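Local coordinates for protein ferredoxin (Thermus aquaticus, PDB 1H98) that carries electrons in a range of metabolic reactions, using one [3Fe-4S] and one [4Fe-4S] cluster held in a small bacterial ferredoxin fold, at residues A[3-8]-A[62-67]; A[10-15]-A[25-30]; A[29-34]-A[69-74]. All coordinates share one frame; numbering follows the deposited sequence.

Helix 66-74 near the C-terminus serves both interaction 1 and interaction 3: its start and the turn before it pack on the end of strand 2-4 and the bend that follows it, while its later turns lie against strand 32-34. Both contacts are partly buried, and they meet where Ile4 O accepts hydrogen bonds from Gln31 and Asn71. Interaction 1 is mostly aromatic packing; interaction 3 adds a hydrogen bond from the strand backbone to the Asn71 amide and a salt bridge to its one ring contact. Interaction 2 lies at the surface and is almost wholly polar, a lysine and a water tying the [3Fe-4S] loop to the hairpin turn. It shares Gly29 and Asp30 with interaction 3, and all three contacts have residues beside the [3Fe-4S] cluster.

Interaction 1 of 3, residues A[3-8]-A[62-67]; sequences VICEPC and EQWKSY. Unlike the reference sequence in segment 3-8: Glu6 (reference Gln). With F3S (Fe3-s4 cluster), chain C.
Trp64 and Tyr67 each turn a ring face to the 5-7 bend. Over one face of Trp64 lie Glu6 CB, above the five-membered ring (3.8 Å to its centroid), and Pro7 CD, above the six-membered ring (3.9 Å), both as CH-pi contacts offset toward the rim. Pro7 CG comes closer still, 3.4 Å from Trp64 CH2, so the proline and the indole are tightly fitted. Cys5 CB reaches Trp64 CE3 obliquely.

The Tyr67 ring lies flat under the backbone: Glu6 N sits 3.5 Å above its centre and Cys5 C is nearer the rim, while Trp64 O is in plane at the ring edge. Glu6 CG is anti to the backbone N (chi1 -172°), and the extended chain carries the carboxylate out past the edge of the phenol, where OE1 lies 3.0 Å from Tyr67 OH with the two planes 72° apart. Deeper in, Val3 CG1 packs at 3.5 Å on Tyr67 O, and Cys5 SG rests near Tyr67 CB.

Tyr55 of strand 54-56 also touches Cys5 and Trp64, joining the aromatic patch to the terminal sheet. Just beyond the bend, Cys8 SG binds FE3 of the [3Fe-4S] cluster at 2.2 Å. The contact thus fastens the C-terminal extension of a seven-iron ferredoxin to the start of its cluster-binding loop.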
# COMPACT_ATOMS: atom_id res chain seq x y z
N VAL A 3 3.48 0.70 -2.55
CA VAL A 3 2.88 -0.62 -2.40
C VAL A 3 2.71 -1.02 -0.94
O VAL A 3 3.61 -0.80 -0.13
CB VAL A 3 3.79 -1.68 -3.11
CG1 VAL A 3 3.20 -3.08 -2.98
CG2 VAL A 3 3.99 -1.32 -4.59
N ILE A 4 1.54 -1.57 -0.60
CA ILE A 4 1.29 -2.02 0.77
C ILE A 4 1.73 -3.49 0.83
O ILE A 4 1.22 -4.34 0.08
CB ILE A 4 -0.20 -1.88 1.19
CG1 ILE A 4 -0.59 -0.40 1.26
CG2 ILE A 4 -0.44 -2.58 2.52
CD1 ILE A 4 -2.03 -0.14 1.65
N CYS A 5 2.69 -3.77 1.69
CA CYS A 5 3.23 -5.12 1.81
C CYS A 5 2.67 -5.94 2.96
O CYS A 5 1.71 -5.55 3.63
CB CYS A 5 4.76 -5.06 1.83
SG CYS A 5 5.46 -4.23 0.36
N GLU A 6 3.31 -7.08 3.20
CA GLU A 6 2.92 -8.05 4.22
C GLU A 6 2.45 -7.61 5.62
O GLU A 6 1.43 -8.10 6.10
CB GLU A 6 4.02 -9.09 4.36
CG GLU A 6 3.65 -10.26 5.25
CD GLU A 6 4.56 -11.45 5.02
OE1 GLU A 6 4.52 -12.01 3.89
OE2 GLU A 6 5.30 -11.81 5.96
N PRO A 7 3.18 -6.68 6.28
CA PRO A 7 2.78 -6.24 7.62
C PRO A 7 1.33 -5.78 7.83
O PRO A 7 0.82 -5.83 8.95
CB PRO A 7 3.78 -5.12 7.91
CG PRO A 7 4.99 -5.54 7.15
CD PRO A 7 4.39 -5.97 5.84
N CYS A 8 0.67 -5.35 6.76
CA CYS A 8 -0.71 -4.87 6.84
C CYS A 8 -1.68 -6.00 7.16
O CYS A 8 -2.70 -5.78 7.82
CB CYS A 8 -1.13 -4.21 5.52
SG CYS A 8 -2.79 -3.43 5.53
N GLU A 62 13.15 -7.30 -1.29
CA GLU A 62 13.26 -8.44 -2.19
C GLU A 62 12.31 -9.57 -1.81
O GLU A 62 11.69 -10.19 -2.67
CB GLU A 62 14.70 -8.96 -2.21
CG GLU A 62 15.09 -9.69 -3.49
N GLN A 63 12.14 -9.78 -0.52
CA GLN A 63 11.27 -10.84 -0.01
C GLN A 63 9.79 -10.55 -0.19
O GLN A 63 8.96 -11.46 -0.19
CB GLN A 63 11.58 -11.09 1.46
CG GLN A 63 13.03 -11.49 1.75
CD GLN A 63 14.01 -10.33 1.70
OE1 GLN A 63 13.62 -9.16 1.66
NE2 GLN A 63 15.30 -10.65 1.71
N TRP A 64 9.44 -9.28 -0.37
CA TRP A 64 8.05 -8.88 -0.54
C TRP A 64 7.67 -8.41 -1.94
O TRP A 64 6.60 -7.83 -2.12
CB TRP A 64 7.69 -7.80 0.49
CG TRP A 64 7.63 -8.31 1.90
CD1 TRP A 64 7.48 -9.61 2.30
CD2 TRP A 64 7.74 -7.54 3.10
NE1 TRP A 64 7.49 -9.70 3.67
CE2 TRP A 64 7.65 -8.44 4.19
CE3 TRP A 64 7.90 -6.17 3.36
CZ2 TRP A 64 7.72 -8.01 5.52
CZ3 TRP A 64 7.98 -5.75 4.68
CH2 TRP A 64 7.89 -6.67 5.74
N LYS A 65 8.50 -8.71 -2.94
CA LYS A 65 8.23 -8.30 -4.32
C LYS A 65 6.87 -8.75 -4.83
O LYS A 65 6.26 -8.06 -5.65
CB LYS A 65 9.32 -8.82 -5.26
CG LYS A 65 10.72 -8.35 -4.90
CD LYS A 65 11.04 -6.96 -5.44
CE LYS A 65 11.41 -7.03 -6.91
NZ LYS A 65 11.88 -5.73 -7.47
N SER A 66 6.39 -9.88 -4.35
CA SER A 66 5.10 -10.42 -4.77
C SER A 66 3.94 -9.47 -4.45
O SER A 66 2.87 -9.55 -5.07
CB SER A 66 4.85 -11.78 -4.12
OG SER A 66 4.72 -11.66 -2.71
N TYR A 67 4.12 -8.59 -3.47
CA TYR A 67 3.07 -7.66 -3.10
C TYR A 67 2.80 -6.58 -4.14
O TYR A 67 1.72 -5.99 -4.17
CB TYR A 67 3.33 -7.06 -1.72
CG TYR A 67 3.05 -8.06 -0.62
CD1 TYR A 67 4.04 -8.92 -0.16
CD2 TYR A 67 1.76 -8.20 -0.10
CE1 TYR A 67 3.76 -9.90 0.79
CE2 TYR A 67 1.47 -9.18 0.85
CZ TYR A 67 2.47 -10.02 1.28
OH TYR A 67 2.20 -11.01 2.20
FE1 F3S C . -2.58 1.32 6.12
FE3 F3S C . -2.39 -1.45 6.43
FE4 F3S C . -0.57 0.24 7.65
S1 F3S C . -4.31 -0.18 6.44
S2 F3S C . -1.85 2.10 8.14
S3 F3S C . -0.86 -0.04 5.35
S4 F3S C . -1.59 -1.59 8.58

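Interaction 2 of 3, residues A[10-15]-A[25-30]. With F3S (Fe3-s4 cluster), chain C.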
# COMPACT_ATOMS: atom_id res chain seq x y z
N GLY A 10 -3.61 -8.75 8.86
CA GLY A 10 -3.87 -9.00 10.26
C GLY A 10 -3.83 -7.74 11.09
O GLY A 10 -4.05 -7.79 12.30
N VAL A 11 -3.56 -6.60 10.46
CA VAL A 11 -3.50 -5.33 11.17
C VAL A 11 -4.51 -4.33 10.63
O VAL A 11 -5.38 -3.87 11.36
CB VAL A 11 -2.07 -4.73 11.12
CG1 VAL A 11 -2.04 -3.39 11.84
CG2 VAL A 11 -1.08 -5.70 11.74
N LYS A 12 -4.39 -4.00 9.34
CA LYS A 12 -5.29 -3.06 8.69
C LYS A 12 -5.59 -1.83 9.56
O LYS A 12 -6.75 -1.45 9.73
CB LYS A 12 -6.59 -3.76 8.28
CG LYS A 12 -6.37 -4.89 7.29
CD LYS A 12 -7.64 -5.66 6.97
CE LYS A 12 -8.66 -4.79 6.26
NZ LYS A 12 -9.89 -5.55 5.91
N ASP A 13 -4.53 -1.20 10.04
CA ASP A 13 -4.63 -0.03 10.90
C ASP A 13 -5.42 1.12 10.30
O ASP A 13 -6.12 1.83 11.01
CB ASP A 13 -3.23 0.44 11.31
CG ASP A 13 -3.27 1.67 12.17
OD1 ASP A 13 -3.42 1.54 13.41
OD2 ASP A 13 -3.17 2.78 11.61
N GLN A 14 -5.22 1.36 9.01
CA GLN A 14 -5.91 2.42 8.26
C GLN A 14 -5.47 3.87 8.46
O GLN A 14 -6.07 4.77 7.86
CB GLN A 14 -7.43 2.27 8.38
CG GLN A 14 -7.95 0.98 7.79
CD GLN A 14 -9.38 0.66 8.20
OE1 GLN A 14 -10.31 1.37 7.84
NE2 GLN A 14 -9.55 -0.42 8.96
N SER A 15 -4.42 4.11 9.23
CA SER A 15 -3.95 5.49 9.40
C SER A 15 -3.51 6.06 8.05
O SER A 15 -3.61 7.26 7.80
CB SER A 15 -2.78 5.56 10.38
OG SER A 15 -3.22 5.34 11.71
N ILE A 25 -6.24 4.43 -1.51
CA ILE A 25 -5.93 3.27 -0.67
C ILE A 25 -7.28 2.63 -0.36
O ILE A 25 -8.16 3.27 0.25
CB ILE A 25 -5.20 3.67 0.63
CG1 ILE A 25 -3.87 4.35 0.28
CG2 ILE A 25 -4.95 2.43 1.49
CD1 ILE A 25 -3.08 4.84 1.48
N TYR A 26 -7.45 1.38 -0.77
CA TYR A 26 -8.71 0.67 -0.62
C TYR A 26 -8.63 -0.66 0.13
O TYR A 26 -7.58 -1.31 0.18
CB TYR A 26 -9.31 0.40 -2.00
CG TYR A 26 -9.41 1.61 -2.91
CD1 TYR A 26 -10.52 2.46 -2.85
CD2 TYR A 26 -8.41 1.89 -3.85
CE1 TYR A 26 -10.64 3.55 -3.70
CE2 TYR A 26 -8.53 2.98 -4.71
CZ TYR A 26 -9.65 3.80 -4.62
OH TYR A 26 -9.78 4.87 -5.47
N ASP A 27 -9.77 -1.08 0.67
CA ASP A 27 -9.89 -2.33 1.41
C ASP A 27 -9.82 -3.51 0.44
O ASP A 27 -10.68 -3.65 -0.43
CB ASP A 27 -11.22 -2.35 2.17
CG ASP A 27 -11.32 -3.50 3.17
OD1 ASP A 27 -10.50 -4.44 3.14
OD2 ASP A 27 -12.23 -3.46 4.01
N GLY A 28 -8.82 -4.37 0.61
CA GLY A 28 -8.67 -5.52 -0.25
C GLY A 28 -8.96 -6.84 0.43
O GLY A 28 -8.57 -7.89 -0.06
N GLY A 29 -9.64 -6.79 1.58
CA GLY A 29 -9.95 -8.01 2.30
C GLY A 29 -8.96 -8.30 3.40
O GLY A 29 -9.13 -7.82 4.52
N ASP A 30 -7.91 -9.05 3.09
CA ASP A 30 -6.91 -9.37 4.11
C ASP A 30 -5.93 -8.23 4.37
O ASP A 30 -5.17 -8.26 5.34
CB ASP A 30 -6.18 -10.68 3.77
CG ASP A 30 -5.28 -10.59 2.53
OD1 ASP A 30 -5.44 -9.66 1.70
OD2 ASP A 30 -4.41 -11.47 2.40
FE1 F3S C . -2.58 1.32 6.12
FE3 F3S C . -2.39 -1.45 6.43
FE4 F3S C . -0.57 0.24 7.65
S1 F3S C . -4.31 -0.18 6.44
S2 F3S C . -1.85 2.10 8.14
S3 F3S C . -0.86 -0.04 5.35
S4 F3S C . -1.59 -1.59 8.58
O HOH W 1 -6.20 -9.05 7.84
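Charge and hydrogen bonding meet at Lys12 NZ, which bridges the two segments. It makes a salt bridge to Asp27 OD1 at 3.0 Å and donates a hydrogen bond to Gly29 O at 2.8 Å. A bend at chi3 (65°) turns the end of the lysine toward this pair, its chain crossing the Asp27 side chain at about a right angle. The ammonium meets OD1 on the syn side, 30° out of the carboxylate plane; Gly29 N reaches the same oxygen on the anti side, from the opposite face. Two donors therefore grip OD1, and the Gly29 bond closes an Asx turn that orients the carboxylate for the lysine.

Water makes the second link: one molecule accepts from Gly10 N and donates to Asp30 O, both at 2.8 Å, spanning backbones too far apart to bond directly. The rest is van der Waals contact of the lysine methylenes with Gly29 O and Asp30 O.

Within 10-15, Asp13 OD2 accepts from Ser15 N in another Asx turn and from Ser15 OG at 2.6 Å. Gln14 NE2 donates to Lys12 O. These bonds brace a loop in which the backbone nitrogens of Asp13, Gln14 and Ser15 lie near sulfurs of the [3Fe-4S] cluster, Gln14 N 3.1 Å from its S1. Phe32 packs against Lys12, Gln14 and Asp27. Here the [3Fe-4S] binding loop between Cys8 and Cys16 is tied to the turn of the 25-27/32-34 hairpin in the ferredoxin fold.

Interaction 3 of 3, residues A[29-34]-A[69-74]; sequences GDQFYI and EKNRKL. With F3S (Fe3-s4 cluster), chain C; SF4 (iron/sulfur cluster), chain B.
Strand 32-34 of the 25-27/32-34 hairpin is covered here by the C-terminal helix 66-74, which runs almost perpendicular to it, the short axes 94° apart and 7.6 Å from each other at closest approach. At the middle of the crossing Asn71 points its amide at the strand: OD1 accepts from Ile34 N at 3.0 Å along a nearly straight N-H (174°), though the donor is tilted from the carbonyl plane. The other end of the same amide, ND2, donates to Tyr67 O and to Ile4 O.

Leu74 covers the tyrosine next door. Its CB stands over one face of the Tyr33 ring, 3.7 Å from the centroid, as a CH-pi contact, and CD1 touches Tyr33 CB.

Toward the hairpin turn, Lys70 is stretched out fully, every torsion near 180°, and its end arrives between two side chains. Lys70 NZ donates to Gln31 OE1 at 2.8 Å and forms a salt bridge with Asp30 OD2 at 3.0 Å, met on its syn side; the bond to OD1 is weak. Gln31 NE2, pointing the other way, donates to Phe32 O at 3.0 Å, in the plane of its own amide, and also to Ile4 O.

Phe32 points away from the helix, its CB 3.8 Å from S1 of the [3Fe-4S] cluster; Ile34 CD1 lies 3.7 Å from S4 of the [4Fe-4S] cluster. Asn71 thus joins the helix directly to a strand that lines both clusters, and Gln31, just before that strand, is joined through Lys70; both buried amides have their two ends bonded, while the Lys70 charge is probably offset by Asp30.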
# COMPACT_ATOMS: atom_id res chain seq x y z
N GLY A 29 -9.64 -6.79 1.58
CA GLY A 29 -9.95 -8.01 2.30
C GLY A 29 -8.96 -8.30 3.40
O GLY A 29 -9.13 -7.82 4.52
N ASP A 30 -7.91 -9.05 3.09
CA ASP A 30 -6.91 -9.37 4.11
C ASP A 30 -5.93 -8.23 4.37
O ASP A 30 -5.17 -8.26 5.34
CB ASP A 30 -6.18 -10.68 3.77
CG ASP A 30 -5.28 -10.59 2.53
OD1 ASP A 30 -5.44 -9.66 1.70
OD2 ASP A 30 -4.41 -11.47 2.40
N GLN A 31 -5.97 -7.20 3.53
CA GLN A 31 -5.11 -6.04 3.67
C GLN A 31 -5.66 -4.91 2.80
O GLN A 31 -6.56 -5.14 1.98
CB GLN A 31 -3.68 -6.36 3.20
CG GLN A 31 -3.56 -6.68 1.70
CD GLN A 31 -2.11 -6.72 1.21
OE1 GLN A 31 -1.49 -7.78 1.13
NE2 GLN A 31 -1.57 -5.56 0.87
N PHE A 32 -5.19 -3.70 3.03
CA PHE A 32 -5.58 -2.57 2.20
C PHE A 32 -4.57 -2.58 1.05
O PHE A 32 -3.54 -3.26 1.14
CB PHE A 32 -5.54 -1.26 2.98
CG PHE A 32 -6.85 -0.89 3.60
CD1 PHE A 32 -7.38 -1.63 4.66
CD2 PHE A 32 -7.59 0.18 3.11
CE1 PHE A 32 -8.63 -1.32 5.20
CE2 PHE A 32 -8.85 0.50 3.64
CZ PHE A 32 -9.36 -0.26 4.69
N TYR A 33 -4.87 -1.91 -0.04
CA TYR A 33 -3.95 -1.87 -1.17
C TYR A 33 -3.96 -0.49 -1.77
O TYR A 33 -4.90 0.28 -1.55
CB TYR A 33 -4.34 -2.92 -2.22
CG TYR A 33 -5.64 -2.63 -2.93
CD1 TYR A 33 -5.65 -1.90 -4.12
CD2 TYR A 33 -6.85 -3.07 -2.41
CE1 TYR A 33 -6.84 -1.62 -4.77
CE2 TYR A 33 -8.05 -2.79 -3.06
CZ TYR A 33 -8.03 -2.07 -4.24
OH TYR A 33 -9.22 -1.79 -4.88
N ILE A 34 -2.90 -0.17 -2.50
CA ILE A 34 -2.76 1.12 -3.16
C ILE A 34 -3.01 0.94 -4.65
O ILE A 34 -2.41 0.08 -5.29
CB ILE A 34 -1.34 1.71 -2.92
CG1 ILE A 34 -1.20 2.17 -1.46
CG2 ILE A 34 -1.08 2.88 -3.87
CD1 ILE A 34 0.22 2.54 -1.06
N GLU A 69 2.50 -7.14 -7.43
CA GLU A 69 1.46 -7.71 -8.27
C GLU A 69 0.15 -7.91 -7.51
O GLU A 69 -0.93 -7.76 -8.08
CB GLU A 69 1.92 -9.03 -8.90
CG GLU A 69 0.93 -9.64 -9.90
CD GLU A 69 0.52 -8.70 -11.04
OE1 GLU A 69 1.31 -7.81 -11.43
OE2 GLU A 69 -0.61 -8.85 -11.56
N LYS A 70 0.25 -8.22 -6.21
CA LYS A 70 -0.95 -8.39 -5.39
C LYS A 70 -1.77 -7.10 -5.36
O LYS A 70 -2.99 -7.13 -5.54
CB LYS A 70 -0.59 -8.82 -3.97
CG LYS A 70 -1.81 -9.16 -3.13
CD LYS A 70 -1.44 -9.59 -1.73
CE LYS A 70 -2.70 -9.94 -0.94
NZ LYS A 70 -2.41 -10.32 0.47
N ASN A 71 -1.10 -5.97 -5.13
CA ASN A 71 -1.77 -4.67 -5.10
C ASN A 71 -2.39 -4.42 -6.47
O ASN A 71 -3.51 -3.91 -6.57
CB ASN A 71 -0.79 -3.55 -4.75
CG ASN A 71 -0.55 -3.41 -3.26
OD1 ASN A 71 -0.79 -2.35 -2.68
ND2 ASN A 71 -0.06 -4.47 -2.63
N ARG A 72 -1.67 -4.78 -7.53
CA ARG A 72 -2.17 -4.61 -8.89
C ARG A 72 -3.43 -5.45 -9.13
O ARG A 72 -4.42 -4.95 -9.67
CB ARG A 72 -1.10 -4.97 -9.94
CG ARG A 72 -0.01 -3.92 -10.11
CD ARG A 72 1.07 -4.34 -11.11
NE ARG A 72 0.50 -4.70 -12.40
CZ ARG A 72 0.22 -3.83 -13.37
NH1 ARG A 72 0.47 -2.54 -13.21
NH2 ARG A 72 -0.37 -4.25 -14.49
N LYS A 73 -3.41 -6.71 -8.72
CA LYS A 73 -4.56 -7.59 -8.90
C LYS A 73 -5.76 -7.11 -8.10
O LYS A 73 -6.89 -7.17 -8.57
CB LYS A 73 -4.23 -9.04 -8.52
CG LYS A 73 -3.47 -9.82 -9.60
CD LYS A 73 -3.15 -11.23 -9.10
N LEU A 74 -5.51 -6.65 -6.88
CA LEU A 74 -6.58 -6.15 -6.04
C LEU A 74 -7.20 -4.91 -6.69
O LEU A 74 -8.41 -4.69 -6.60
CB LEU A 74 -6.06 -5.82 -4.63
CG LEU A 74 -5.68 -7.03 -3.76
CD1 LEU A 74 -5.08 -6.56 -2.45
CD2 LEU A 74 -6.90 -7.89 -3.49
FE1 F3S C . -2.58 1.32 6.12
FE3 F3S C . -2.39 -1.45 6.43
FE4 F3S C . -0.57 0.24 7.65
S1 F3S C . -4.31 -0.18 6.44
S2 F3S C . -1.85 2.10 8.14
S3 F3S C . -0.86 -0.04 5.35
S4 F3S C . -1.59 -1.59 8.58
FE1 SF4 B . 0.30 7.18 -3.17
FE2 SF4 B . -1.63 8.17 -1.43
FE3 SF4 B . 0.69 7.04 -0.43
FE4 SF4 B . 0.74 9.49 -1.69
S1 SF4 B . -0.33 8.98 0.31
S2 SF4 B . 2.24 7.69 -2.02
S3 SF4 B . -0.83 9.20 -3.35
S4 SF4 B . -0.97 5.95 -1.67